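Local coordinates for protein member of s1p family of ribosomal proteins (Pyrococcus furiosus, PDB 5YH1) that probably acts as an exonuclease of the DHH family, this manganese-binding chain being the DHH domain of a longer protein that probably binds nucleic acid, at residues H62-T70 with A257-K268; D216-I224 with E278-L286. All coordinates share one frame; numbering follows the deposited sequence.

Contact 1 of 2, residues H62-T70 with A257-K268; sequences HHADTDGYT and AEVIDHEAFYWK. With MN (manganese (II) ion), chain F.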
loop_
_atom_site.group_PDB
_atom_site.type_symbol
_atom_site.label_atom_id
_atom_site.label_comp_id
_atom_site.label_asym_id
_atom_site.label_seq_id
_atom_site.Cartn_x
_atom_site.Cartn_y
_atom_site.Cartn_z
ATOM N N HIS A 62 7.870 17.495 1.551
ATOM C CA HIS A 62 8.224 18.071 0.262
ATOM C C HIS A 62 7.648 17.286 -0.903
ATOM O O HIS A 62 7.495 16.065 -0.835
ATOM C CB HIS A 62 9.749 18.189 0.110
ATOM C CG HIS A 62 10.463 16.875 0.040
ATOM N ND1 HIS A 62 10.512 16.117 -1.109
ATOM C CD2 HIS A 62 11.166 16.190 0.972
ATOM C CE1 HIS A 62 11.207 15.019 -0.882
ATOM N NE2 HIS A 62 11.618 15.040 0.371
ATOM N N HIS A 63 7.350 17.991 -1.983
ATOM C CA HIS A 63 6.922 17.352 -3.215
ATOM C C HIS A 63 8.003 16.382 -3.710
ATOM O O HIS A 63 9.197 16.638 -3.533
ATOM C CB HIS A 63 6.613 18.404 -4.272
ATOM C CG HIS A 63 5.963 17.849 -5.492
ATOM N ND1 HIS A 63 6.568 17.867 -6.730
ATOM C CD2 HIS A 63 4.774 17.231 -5.661
ATOM C CE1 HIS A 63 5.773 17.289 -7.614
ATOM N NE2 HIS A 63 4.674 16.900 -6.990
ATOM N N ALA A 64 7.571 15.275 -4.315
ATOM C CA ALA A 64 8.455 14.161 -4.641
ATOM C C ALA A 64 9.050 14.259 -6.052
ATOM O O ALA A 64 9.001 13.295 -6.818
ATOM C CB ALA A 64 7.711 12.834 -4.483
ATOM N N ASP A 65 9.606 15.415 -6.402
ATOM C CA ASP A 65 10.357 15.543 -7.647
ATOM C C ASP A 65 11.725 16.156 -7.376
ATOM O O ASP A 65 12.080 16.414 -6.217
ATOM C CB ASP A 65 9.556 16.303 -8.713
ATOM C CG ASP A 65 9.311 17.758 -8.364
ATOM O OD1 ASP A 65 9.718 18.248 -7.286
ATOM O OD2 ASP A 65 8.657 18.423 -9.182
ATOM N N THR A 66 12.503 16.358 -8.432
ATOM C CA THR A 66 13.881 16.783 -8.276
ATOM C C THR A 66 13.985 18.064 -7.447
ATOM O O THR A 66 14.755 18.116 -6.491
ATOM C CB THR A 66 14.586 16.933 -9.644
ATOM O OG1 THR A 66 14.793 15.630 -10.209
ATOM C CG2 THR A 66 15.942 17.620 -9.494
ATOM N N ASP A 67 13.186 19.067 -7.793
ATOM C CA ASP A 67 13.209 20.361 -7.086
ATOM C C ASP A 67 12.830 20.178 -5.613
ATOM O O ASP A 67 13.506 20.688 -4.715
ATOM C CB ASP A 67 12.269 21.347 -7.786
ATOM C CG ASP A 67 12.272 22.739 -7.157
ATOM O OD1 ASP A 67 13.363 23.283 -6.891
ATOM O OD2 ASP A 67 11.165 23.292 -6.945
ATOM N N GLY A 68 11.770 19.410 -5.369
ATOM C CA GLY A 68 11.323 19.129 -4.000
ATOM C C GLY A 68 12.300 18.334 -3.156
ATOM O O GLY A 68 12.557 18.697 -2.010
ATOM N N TYR A 69 12.842 17.246 -3.709
ATOM C CA TYR A 69 13.849 16.458 -2.995
ATOM C C TYR A 69 15.059 17.331 -2.703
ATOM O O TYR A 69 15.586 17.341 -1.588
ATOM C CB TYR A 69 14.287 15.213 -3.797
ATOM C CG TYR A 69 13.447 13.985 -3.511
ATOM C CD1 TYR A 69 13.752 13.143 -2.454
ATOM C CD2 TYR A 69 12.351 13.670 -4.292
ATOM C CE1 TYR A 69 12.970 12.029 -2.176
ATOM C CE2 TYR A 69 11.571 12.547 -4.029
ATOM C CZ TYR A 69 11.884 11.740 -2.967
ATOM O OH TYR A 69 11.110 10.630 -2.700
ATOM N N THR A 70 15.509 18.062 -3.712
ATOM C CA THR A 70 16.689 18.913 -3.532
ATOM C C THR A 70 16.461 19.920 -2.399
ATOM O O THR A 70 17.308 20.091 -1.524
ATOM C CB THR A 70 17.063 19.623 -4.842
ATOM O OG1 THR A 70 17.241 18.641 -5.861
ATOM C CG2 THR A 70 18.353 20.401 -4.685
ATOM N N ALA A 257 19.067 15.081 -12.520
ATOM C CA ALA A 257 17.629 15.304 -12.383
ATOM C C ALA A 257 16.816 14.107 -12.890
ATOM O O ALA A 257 15.835 13.698 -12.246
ATOM C CB ALA A 257 17.196 16.572 -13.106
ATOM N N GLU A 258 17.209 13.559 -14.038
ATOM C CA GLU A 258 16.489 12.419 -14.618
ATOM C C GLU A 258 16.617 11.188 -13.733
ATOM O O GLU A 258 15.660 10.428 -13.582
ATOM C CB GLU A 258 16.970 12.107 -16.034
ATOM C CG GLU A 258 16.614 13.181 -17.064
ATOM C CD GLU A 258 15.154 13.174 -17.502
ATOM O OE1 GLU A 258 14.366 12.305 -17.079
ATOM O OE2 GLU A 258 14.788 14.058 -18.292
ATOM N N VAL A 259 17.793 10.999 -13.146
ATOM C CA VAL A 259 18.016 9.903 -12.215
ATOM C C VAL A 259 17.141 10.032 -10.966
ATOM O O VAL A 259 16.526 9.052 -10.539
ATOM C CB VAL A 259 19.498 9.766 -11.829
ATOM C CG1 VAL A 259 19.674 8.822 -10.653
ATOM C CG2 VAL A 259 20.310 9.261 -13.018
ATOM N N ILE A 260 17.071 11.227 -10.390
ATOM C CA ILE A 260 16.252 11.440 -9.187
ATOM C C ILE A 260 14.779 11.121 -9.446
ATOM O O ILE A 260 14.155 10.387 -8.668
ATOM C CB ILE A 260 16.389 12.868 -8.637
ATOM C CG1 ILE A 260 17.794 13.068 -8.053
ATOM C CG2 ILE A 260 15.342 13.127 -7.561
ATOM C CD1 ILE A 260 18.170 14.516 -7.829
ATOM N N ASP A 261 14.234 11.658 -10.535
ATOM C CA ASP A 261 12.820 11.462 -10.867
ATOM C C ASP A 261 12.502 9.986 -11.165
ATOM O O ASP A 261 11.391 9.524 -10.901
ATOM C CB ASP A 261 12.396 12.343 -12.051
ATOM C CG ASP A 261 12.424 13.843 -11.724
ATOM O OD1 ASP A 261 12.319 14.238 -10.543
ATOM O OD2 ASP A 261 12.544 14.643 -12.666
ATOM N N HIS A 262 13.478 9.261 -11.714
ATOM C CA HIS A 262 13.322 7.839 -12.003
ATOM C C HIS A 262 13.346 7.033 -10.702
ATOM O O HIS A 262 12.395 6.333 -10.389
ATOM C CB HIS A 262 14.421 7.369 -12.965
ATOM C CG HIS A 262 14.397 5.905 -13.256
ATOM N ND1 HIS A 262 15.055 4.979 -12.474
ATOM C CD2 HIS A 262 13.818 5.205 -14.260
ATOM C CE1 HIS A 262 14.875 3.773 -12.981
ATOM N NE2 HIS A 262 14.126 3.884 -14.062
ATOM N N GLU A 263 14.421 7.164 -9.932
ATOM C CA GLU A 263 14.518 6.454 -8.663
ATOM C C GLU A 263 13.343 6.766 -7.718
ATOM O O GLU A 263 12.807 5.858 -7.074
ATOM C CB GLU A 263 15.863 6.717 -7.963
ATOM C CG GLU A 263 17.093 6.287 -8.755
ATOM C CD GLU A 263 17.064 4.826 -9.192
ATOM O OE1 GLU A 263 16.629 4.546 -10.333
ATOM O OE2 GLU A 263 17.487 3.956 -8.402
ATOM N N ALA A 264 12.942 8.031 -7.634
ATOM C CA ALA A 264 11.853 8.416 -6.721
ATOM C C ALA A 264 10.506 7.815 -7.125
ATOM O O ALA A 264 9.647 7.594 -6.276
ATOM C CB ALA A 264 11.738 9.931 -6.609
ATOM N N PHE A 265 10.316 7.585 -8.417
ATOM C CA PHE A 265 9.147 6.866 -8.905
ATOM C C PHE A 265 9.063 5.472 -8.273
ATOM O O PHE A 265 7.988 5.029 -7.883
ATOM C CB PHE A 265 9.188 6.763 -10.441
ATOM C CG PHE A 265 8.062 5.953 -11.028
ATOM C CD1 PHE A 265 6.861 6.556 -11.372
ATOM C CD2 PHE A 265 8.208 4.584 -11.242
ATOM C CE1 PHE A 265 5.822 5.810 -11.914
ATOM C CE2 PHE A 265 7.168 3.830 -11.768
ATOM C CZ PHE A 265 5.976 4.444 -12.106
ATOM N N TYR A 266 10.202 4.798 -8.156
ATOM C CA TYR A 266 10.225 3.432 -7.649
ATOM C C TYR A 266 10.256 3.323 -6.124
ATOM O O TYR A 266 9.701 2.372 -5.577
ATOM C CB TYR A 266 11.378 2.639 -8.269
ATOM C CG TYR A 266 11.159 2.330 -9.733
ATOM C CD1 TYR A 266 10.327 1.277 -10.137
ATOM C CD2 TYR A 266 11.769 3.096 -10.716
ATOM C CE1 TYR A 266 10.127 1.000 -11.485
ATOM C CE2 TYR A 266 11.579 2.819 -12.060
ATOM C CZ TYR A 266 10.764 1.775 -12.442
ATOM O OH TYR A 266 10.597 1.528 -13.787
ATOM N N TRP A 267 10.882 4.266 -5.423
ATOM C CA TRP A 267 10.873 4.182 -3.968
ATOM C C TRP A 267 9.636 4.839 -3.334
ATOM O O TRP A 267 9.435 4.716 -2.139
ATOM C CB TRP A 267 12.200 4.648 -3.339
ATOM C CG TRP A 267 12.530 6.107 -3.358
ATOM C CD1 TRP A 267 11.721 7.139 -2.991
ATOM C CD2 TRP A 267 13.804 6.694 -3.679
ATOM N NE1 TRP A 267 12.393 8.340 -3.111
ATOM C CE2 TRP A 267 13.673 8.096 -3.528
ATOM C CE3 TRP A 267 15.034 6.176 -4.093
ATOM C CZ2 TRP A 267 14.722 8.983 -3.787
ATOM C CZ3 TRP A 267 16.082 7.065 -4.346
ATOM C CH2 TRP A 267 15.914 8.448 -4.196
ATOM N N LYS A 268 8.843 5.551 -4.140
ATOM C CA LYS A 268 7.479 5.983 -3.778
ATOM C C LYS A 268 7.378 6.825 -2.482
ATOM O O LYS A 268 7.809 7.979 -2.451
ATOM C CB LYS A 268 6.548 4.759 -3.712
ATOM C CG LYS A 268 6.121 4.209 -5.065
ATOM C CD LYS A 268 5.383 2.876 -4.930
ATOM C CE LYS A 268 4.027 2.996 -4.233
ATOM N NZ LYS A 268 2.888 3.224 -5.173
HETATM MN MN MN F . 9.274 23.031 -7.854
HETATM O O HOH W 1 9.458 13.289 -10.000
HETATM O O HOH W 2 9.150 20.887 -8.150
HETATM O O HOH W 3 9.089 9.700 -4.044
HETATM O O HOH W 4 7.517 22.923 -9.216
#
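Tyr69 OH is gripped from two directions where helix 66-86 meets the end of helix 250-267. Trp267 NE1 donates to it over 2.7 Å, nearly straight at 170° and in the indole plane, and the hydroxyl donates to a water 2.6 Å from Tyr69 OH. That water in turn donates to Ala264 O in the last turn and to Lys268 O just beyond the helix, wiring the phenol to the helix end. The tyrosine and indole planes stand at 69°, an oblique pair, while Ala264 CB packs 3.7 Å from Tyr69 CE2. His62 CE1 lies over the centre of one face of the tyrosine ring.

Nearer the metal, Asp261 OD1 takes the Thr66 hydroxyl at 2.9 Å from Thr66 OG1, coming from above the carboxylate plane, plus a weak bond from Thr66 N. With OG1 beside its own backbone N (chi1 -71°), Thr66 can offer both donors to one oxygen. A further water joins Asp261 OD1, weakly, to Ala64 O. Asp65 N-caps helix 66-86 through Gly68 N, and a manganese-bound water lies 2.7 Å from Asp65 OD2 and can donate to it. Asp67 OD2 binds the manganese directly at 2.1 Å, alongside Asp137, His163 and Asp229. Asp261 thus lies outside the metal's immediate shells, but by gripping Thr66 it probably steadies the residue between Asp65, which meets a metal-bound water, and the ligand Asp67.

Contact 2 of 2, residues D216-I224 with E278-L286; sequences DRIKHLPAI and EILLITGNL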
loop_
_atom_site.group_PDB
_atom_site.type_symbol
_atom_site.label_atom_id
_atom_site.label_comp_id
_atom_site.label_asym_id
_atom_site.label_seq_id
_atom_site.Cartn_x
_atom_site.Cartn_y
_atom_site.Cartn_z
ATOM N N ASP A 216 29.129 25.499 1.811
ATOM C CA ASP A 216 30.001 24.951 0.769
ATOM C C ASP A 216 29.515 23.578 0.306
ATOM O O ASP A 216 29.649 23.228 -0.860
ATOM C CB ASP A 216 31.453 24.878 1.247
ATOM C CG ASP A 216 32.133 26.254 1.309
ATOM O OD1 ASP A 216 31.611 27.254 0.766
ATOM O OD2 ASP A 216 33.218 26.331 1.905
ATOM N N ARG A 217 28.932 22.819 1.223
ATOM C CA ARG A 217 28.391 21.502 0.906
ATOM C C ARG A 217 27.172 21.571 -0.020
ATOM O O ARG A 217 27.031 20.744 -0.903
ATOM C CB ARG A 217 28.020 20.777 2.203
ATOM C CG ARG A 217 27.641 19.322 2.013
ATOM C CD ARG A 217 27.280 18.680 3.334
ATOM N NE ARG A 217 28.445 18.546 4.200
ATOM C CZ ARG A 217 29.398 17.622 4.065
ATOM N NH1 ARG A 217 29.355 16.715 3.091
ATOM N NH2 ARG A 217 30.414 17.611 4.917
ATOM N N ILE A 218 26.306 22.562 0.171
ATOM C CA ILE A 218 25.019 22.608 -0.543
ATOM C C ILE A 218 24.864 23.695 -1.606
ATOM O O ILE A 218 23.830 23.753 -2.262
ATOM C CB ILE A 218 23.831 22.758 0.437
ATOM C CG1 ILE A 218 23.799 24.142 1.086
ATOM C CG2 ILE A 218 23.875 21.680 1.508
ATOM C CD1 ILE A 218 22.558 24.382 1.911
ATOM N N LYS A 219 25.865 24.555 -1.793
ATOM C CA LYS A 219 25.688 25.722 -2.676
ATOM C C LYS A 219 25.461 25.380 -4.151
ATOM O O LYS A 219 24.995 26.228 -4.914
ATOM C CB LYS A 219 26.840 26.725 -2.528
ATOM C CG LYS A 219 28.210 26.185 -2.881
ATOM C CD LYS A 219 29.277 27.157 -2.432
ATOM C CE LYS A 219 30.666 26.645 -2.779
ATOM N NZ LYS A 219 31.674 27.573 -2.212
ATOM N N HIS A 220 25.768 24.146 -4.544
ATOM C CA HIS A 220 25.450 23.639 -5.892
ATOM C C HIS A 220 24.033 23.058 -6.067
ATOM O O HIS A 220 23.604 22.777 -7.198
ATOM C CB HIS A 220 26.474 22.577 -6.296
ATOM C CG HIS A 220 26.312 21.281 -5.567
ATOM N ND1 HIS A 220 26.655 21.122 -4.241
ATOM C CD2 HIS A 220 25.819 20.090 -5.973
ATOM C CE1 HIS A 220 26.394 19.884 -3.867
ATOM N NE2 HIS A 220 25.888 19.236 -4.900
ATOM N N LEU A 221 23.305 22.866 -4.965
ATOM C CA LEU A 221 21.961 22.257 -5.028
ATOM C C LEU A 221 20.967 23.052 -5.853
ATOM O O LEU A 221 20.184 22.470 -6.604
ATOM C CB LEU A 221 21.407 22.000 -3.622
ATOM C CG LEU A 221 22.176 20.969 -2.782
ATOM C CD1 LEU A 221 21.415 20.644 -1.508
ATOM C CD2 LEU A 221 22.442 19.688 -3.556
ATOM N N PRO A 222 20.996 24.394 -5.742
ATOM C CA PRO A 222 20.090 25.200 -6.567
ATOM C C PRO A 222 20.198 24.957 -8.082
ATOM O O PRO A 222 19.196 25.038 -8.793
ATOM C CB PRO A 222 20.485 26.635 -6.212
ATOM C CG PRO A 222 21.008 26.542 -4.820
ATOM C CD PRO A 222 21.695 25.210 -4.735
ATOM N N ALA A 223 21.397 24.656 -8.569
ATOM C CA ALA A 223 21.584 24.312 -9.975
ATOM C C ALA A 223 20.866 23.023 -10.344
ATOM O O ALA A 223 20.278 22.927 -11.421
ATOM C CB ALA A 223 23.071 24.195 -10.301
ATOM N N ILE A 224 20.923 22.030 -9.459
ATOM C CA ILE A 224 20.203 20.761 -9.671
ATOM C C ILE A 224 18.688 21.007 -9.667
ATOM O O ILE A 224 17.978 20.590 -10.581
ATOM C CB ILE A 224 20.609 19.700 -8.618
ATOM C CG1 ILE A 224 22.074 19.310 -8.799
ATOM C CG2 ILE A 224 19.766 18.444 -8.761
ATOM C CD1 ILE A 224 22.660 18.482 -7.681
ATOM N N GLU A 278 23.775 10.950 -2.136
ATOM C CA GLU A 278 24.861 10.543 -3.016
ATOM C C GLU A 278 24.622 11.059 -4.418
ATOM O O GLU A 278 25.539 11.565 -5.071
ATOM C CB GLU A 278 24.993 9.018 -3.056
ATOM C CG GLU A 278 25.207 8.350 -1.703
ATOM C CD GLU A 278 26.507 8.744 -1.037
ATOM O OE1 GLU A 278 27.348 9.416 -1.666
ATOM O OE2 GLU A 278 26.697 8.371 0.131
ATOM N N ILE A 279 23.384 10.948 -4.876
ATOM C CA ILE A 279 23.016 11.436 -6.195
ATOM C C ILE A 279 23.179 12.963 -6.273
ATOM O O ILE A 279 23.624 13.488 -7.294
ATOM C CB ILE A 279 21.583 11.014 -6.551
ATOM C CG1 ILE A 279 21.507 9.484 -6.669
ATOM C CG2 ILE A 279 21.125 11.660 -7.856
ATOM C CD1 ILE A 279 20.090 8.945 -6.637
ATOM N N LEU A 280 22.845 13.659 -5.184
ATOM C CA LEU A 280 22.923 15.121 -5.135
ATOM C C LEU A 280 24.334 15.670 -4.883
ATOM O O LEU A 280 24.524 16.895 -4.872
ATOM C CB LEU A 280 21.995 15.657 -4.043
ATOM C CG LEU A 280 20.507 15.593 -4.336
ATOM C CD1 LEU A 280 19.752 16.017 -3.092
ATOM C CD2 LEU A 280 20.122 16.451 -5.537
ATOM N N LEU A 281 25.292 14.767 -4.655
ATOM C CA LEU A 281 26.701 15.088 -4.449
ATOM C C LEU A 281 26.914 15.931 -3.196
ATOM O O LEU A 281 27.568 16.957 -3.256
ATOM C CB LEU A 281 27.305 15.786 -5.683
ATOM C CG LEU A 281 28.846 15.784 -5.782
ATOM C CD1 LEU A 281 29.344 14.462 -6.320
ATOM C CD2 LEU A 281 29.361 16.906 -6.672
ATOM N N ILE A 282 26.352 15.518 -2.062
ATOM C CA ILE A 282 26.589 16.263 -0.822
ATOM C C ILE A 282 27.374 15.488 0.213
ATOM O O ILE A 282 27.571 15.969 1.322
ATOM C CB ILE A 282 25.294 16.818 -0.192
ATOM C CG1 ILE A 282 24.382 15.695 0.293
ATOM C CG2 ILE A 282 24.563 17.707 -1.188
ATOM C CD1 ILE A 282 23.309 16.183 1.242
ATOM N N THR A 283 27.805 14.289 -0.140
ATOM C CA THR A 283 28.741 13.539 0.675
ATOM C C THR A 283 30.104 13.640 -0.004
ATOM O O THR A 283 30.218 14.033 -1.171
ATOM C CB THR A 283 28.342 12.047 0.790
ATOM O OG1 THR A 283 28.586 11.377 -0.449
ATOM C CG2 THR A 283 26.878 11.889 1.144
ATOM N N GLY A 284 31.145 13.260 0.708
ATOM C CA GLY A 284 32.458 13.196 0.091
ATOM C C GLY A 284 32.688 11.948 -0.741
ATOM O O GLY A 284 33.786 11.749 -1.247
ATOM N N ASN A 285 31.673 11.101 -0.904
ATOM C CA ASN A 285 31.856 9.834 -1.609
ATOM C C ASN A 285 31.614 9.963 -3.115
ATOM O O ASN A 285 30.582 9.528 -3.636
ATOM C CB ASN A 285 30.962 8.761 -0.995
ATOM C CG ASN A 285 31.384 7.361 -1.390
ATOM O OD1 ASN A 285 32.036 7.152 -2.422
ATOM N ND2 ASN A 285 31.010 6.388 -0.573
ATOM N N LEU A 286 32.593 10.541 -3.810
ATOM C CA LEU A 286 32.488 10.805 -5.249
ATOM C C LEU A 286 32.281 9.531 -6.079
ATOM O O LEU A 286 31.557 9.540 -7.086
ATOM C CB LEU A 286 33.731 11.559 -5.745
ATOM C CG LEU A 286 33.830 11.811 -7.260
ATOM C CD1 LEU A 286 32.711 12.734 -7.737
ATOM C CD2 LEU A 286 35.201 12.376 -7.636
#
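His220 and Arg217 each donate to a carbonyl of the 278-286 segment, one at the buried end of the contact and one at its exposed end. At the buried end His220 NE2 donates to Leu280 O over 2.7 Å, with a 159° angle at the hydrogen and the donor in the carbonyl plane. The imidazole reaches it with CG tucked between its backbone N and carbonyl carbon (chi1 73°), and Leu221 CD2 sits over the rim of one ring face. That methyl also packs 3.7 Å from Ile282 CG2, the two side chains crossing at about a right angle. Deeper still, Ile224 CG2 meets Leu280 CD2 at 3.8 Å, giving a compact aliphatic layer beneath the polar bond. Leu281, with positive phi, closes helix 276-279 in a Schellman motif, turning the chain so that Leu280 O faces the histidine.

The solvent side is thinner. Exposed Arg217, bent at chi3, crosses the Ile282 side chain, passing CG and CD close to Ile282 O, and sends NH1 to Ile282 O, 2.6 Å away, in the guanidinium plane but 28° off that of the carbonyl. Past it, Thr283 OG1 forms an ST turn with Asn285 N and donates to Glu278 OE1. Helix 66-86 runs under the apolar layer, touching Leu221 and Leu280 through Thr70 and Ile282 through Val73 and Thr77; helix 199-210 packs against Leu221, and Leu248 against His220 and Leu281.

After two N-terminal helices, strand 58-63 leads through a short turn into helix 66-86, which carries the ligand Asp67. Next come the rest of the parallel sheet and the helices up to 215-218 and 221-229, the first half of contact 2. Only then does helix 250-267 return to 62-70, closing the 186-residue loop of contact 1; residues 278-286 follow and close contact 2 over 53 residues. The loops therefore cross rather than nest. Contact 1 ties helix 250-267 to the unit of strand 58-63 and helix 66-86, contact 2 ties the chain after helix 250-267 to 216-224, and the two touch where Thr70 packs on Leu221 and Leu280, and Ile260 on Ile279 and Leu280.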